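Local coordinates for protein putative ferredoxin (Rhodopseudomonas palustris, PDB 4ID8) that carries a [3Fe-4S] cluster and probably serves as an electron-transfer ferredoxin for the cytochrome P450 CYP194A4, at residues T6-Q11 with A63-E68. Numbering follows the deposited sequence.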
loop_
_atom_site.group_PDB
_atom_site.type_symbol
_atom_site.label_atom_id
_atom_site.label_comp_id
_atom_site.label_asym_id
_atom_site.label_seq_id
_atom_site.Cartn_x
_atom_site.Cartn_y
_atom_site.Cartn_z
ATOM N N THR A 6 -5.201 -6.450 -6.454
ATOM C CA THR A 6 -5.556 -5.115 -5.879
ATOM C C THR A 6 -4.958 -4.942 -4.473
ATOM O O THR A 6 -4.666 -5.938 -3.785
ATOM C CB THR A 6 -7.092 -4.791 -5.887
ATOM O OG1 THR A 6 -7.765 -5.422 -4.794
ATOM C CG2 THR A 6 -7.753 -5.221 -7.162
ATOM N N ILE A 7 -4.764 -3.679 -4.072
ATOM C CA ILE A 7 -4.191 -3.308 -2.778
ATOM C C ILE A 7 -5.231 -2.662 -1.911
ATOM O O ILE A 7 -6.031 -1.903 -2.410
ATOM C CB ILE A 7 -3.224 -2.169 -2.917
ATOM C CG1 ILE A 7 -2.059 -2.494 -3.801
ATOM C CG2 ILE A 7 -2.656 -1.854 -1.568
ATOM C CD1 ILE A 7 -0.951 -3.196 -3.012
ATOM N N HIS A 8 -5.199 -2.930 -0.617
ATOM C CA HIS A 8 -5.992 -2.162 0.342
ATOM C C HIS A 8 -5.182 -1.828 1.581
ATOM O O HIS A 8 -4.493 -2.672 2.119
ATOM C CB HIS A 8 -7.242 -2.970 0.707
ATOM C CG HIS A 8 -8.034 -2.420 1.853
ATOM N ND1 HIS A 8 -8.650 -1.184 1.815
ATOM C CD2 HIS A 8 -8.354 -2.967 3.050
ATOM C CE1 HIS A 8 -9.269 -0.976 2.972
ATOM N NE2 HIS A 8 -9.097 -2.041 3.741
ATOM N N VAL A 9 -5.279 -0.606 2.076
ATOM C CA VAL A 9 -4.714 -0.304 3.404
ATOM C C VAL A 9 -5.799 -0.251 4.420
ATOM O O VAL A 9 -6.751 0.503 4.276
ATOM C CB VAL A 9 -4.026 1.069 3.407
ATOM C CG1 VAL A 9 -3.389 1.348 4.764
ATOM C CG2 VAL A 9 -3.025 1.169 2.259
ATOM N N ASP A 10 -5.681 -1.009 5.485
ATOM C CA ASP A 10 -6.678 -0.945 6.558
ATOM C C ASP A 10 -6.403 0.282 7.415
ATOM O O ASP A 10 -5.355 0.398 8.031
ATOM C CB ASP A 10 -6.567 -2.217 7.390
ATOM C CG ASP A 10 -7.583 -2.303 8.536
ATOM O OD1 ASP A 10 -7.903 -3.449 8.905
ATOM O OD2 ASP A 10 -8.035 -1.282 9.097
ATOM N N GLN A 11 -7.349 1.196 7.469
ATOM C CA GLN A 11 -7.126 2.444 8.126
ATOM C C GLN A 11 -6.939 2.293 9.620
ATOM O O GLN A 11 -6.227 3.078 10.251
ATOM C CB GLN A 11 -8.276 3.383 7.824
ATOM C CG GLN A 11 -8.310 3.870 6.376
ATOM C CD GLN A 11 -6.948 4.370 5.902
ATOM O OE1 GLN A 11 -6.436 5.377 6.368
ATOM N NE2 GLN A 11 -6.360 3.656 4.967
ATOM N N ALA A 63 -0.791 -3.648 7.866
ATOM C CA ALA A 63 -1.968 -2.882 7.481
ATOM C C ALA A 63 -2.391 -3.107 6.025
ATOM O O ALA A 63 -3.509 -2.779 5.688
ATOM C CB ALA A 63 -1.732 -1.406 7.729
ATOM N N ILE A 64 -1.523 -3.688 5.190
ATOM C CA ILE A 64 -1.801 -3.828 3.761
ATOM C C ILE A 64 -2.309 -5.248 3.363
ATOM O O ILE A 64 -1.662 -6.244 3.638
ATOM C CB ILE A 64 -0.560 -3.411 2.881
ATOM C CG1 ILE A 64 -0.136 -1.957 3.195
ATOM C CG2 ILE A 64 -0.836 -3.632 1.351
ATOM C CD1 ILE A 64 1.276 -1.540 2.727
ATOM N N ASP A 65 -3.448 -5.315 2.672
ATOM C CA ASP A 65 -3.938 -6.554 2.076
ATOM C C ASP A 65 -3.756 -6.541 0.595
ATOM O O ASP A 65 -4.056 -5.553 -0.041
ATOM C CB ASP A 65 -5.434 -6.649 2.204
ATOM C CG ASP A 65 -5.902 -6.547 3.592
ATOM O OD1 ASP A 65 -5.273 -7.247 4.413
ATOM O OD2 ASP A 65 -6.913 -5.788 3.822
ATOM N N ILE A 66 -3.316 -7.646 0.025
ATOM C CA ILE A 66 -3.315 -7.744 -1.407
ATOM C C ILE A 66 -4.325 -8.824 -1.756
ATOM O O ILE A 66 -4.243 -9.920 -1.216
ATOM C CB ILE A 66 -1.901 -8.027 -1.927
ATOM C CG1 ILE A 66 -1.087 -6.764 -1.874
ATOM C CG2 ILE A 66 -1.898 -8.493 -3.367
ATOM C CD1 ILE A 66 0.325 -7.042 -1.921
ATOM N N THR A 67 -5.308 -8.503 -2.592
ATOM C CA THR A 67 -6.214 -9.530 -3.114
ATOM C C THR A 67 -5.678 -10.120 -4.427
ATOM O O THR A 67 -5.084 -9.422 -5.239
ATOM C CB THR A 67 -7.643 -9.022 -3.394
ATOM O OG1 THR A 67 -7.625 -8.239 -4.600
ATOM C CG2 THR A 67 -8.223 -8.231 -2.230
ATOM N N GLU A 68 -5.897 -11.418 -4.618
ATOM C CA GLU A 68 -5.467 -12.093 -5.828
ATOM C C GLU A 68 -6.688 -12.683 -6.493
ATOM O O GLU A 68 -7.486 -13.371 -5.826
ATOM C CB GLU A 68 -4.495 -13.201 -5.472
ATOM C CG GLU A 68 -3.136 -13.117 -6.201
ATOM C CD GLU A 68 -2.211 -14.310 -5.930
ATOM O OE1 GLU A 68 -1.083 -14.130 -5.388
ATOM O OE2 GLU A 68 -2.635 -15.436 -6.286
#
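Asp65 lies alongside His8, both pointing the same way from one face of a two-stranded antiparallel sheet, and Asp65 OD2 meets CD2 of His8 at the edge of the imidazole, 3.3 Å away. Ring and carboxylate are turned only 27° from each other, while ND1 on the far side of the ring is hydrogen-bonded to Glu38. On the same face Thr6 and Thr67 join hydroxyl to hydroxyl, OG1 to OG1 at 2.8 Å. Each threonine holds its OG1 between its own backbone N and carbonyl carbon (chi1 81° and 75°). Strands 6-9 and 64-67 bring the two ends of the chain together, as in ferredoxin folds of this clan, with His8 and Asp65 a hydrogen-bonded pair: His8 N gives to Asp65 O and Asp65 N to His8 O, both in the carbonyl plane. The other face is apolar. Ile7 straddles two isoleucines: its side chain crosses that of Ile64 at a slant, CG2 against CG2 at 3.9 Å, and its CD1 lies beside CG1 of Ile66 at 3.7 Å; Phe28 packs against Ile7, Val9 and Ile64. Val9 also touches the cluster. Just beyond the strand, Asp10 N donates almost straight to Ala63 O, at 2.8 Å, and the Ala63 side chain lies close to that of cluster-binding Cys59.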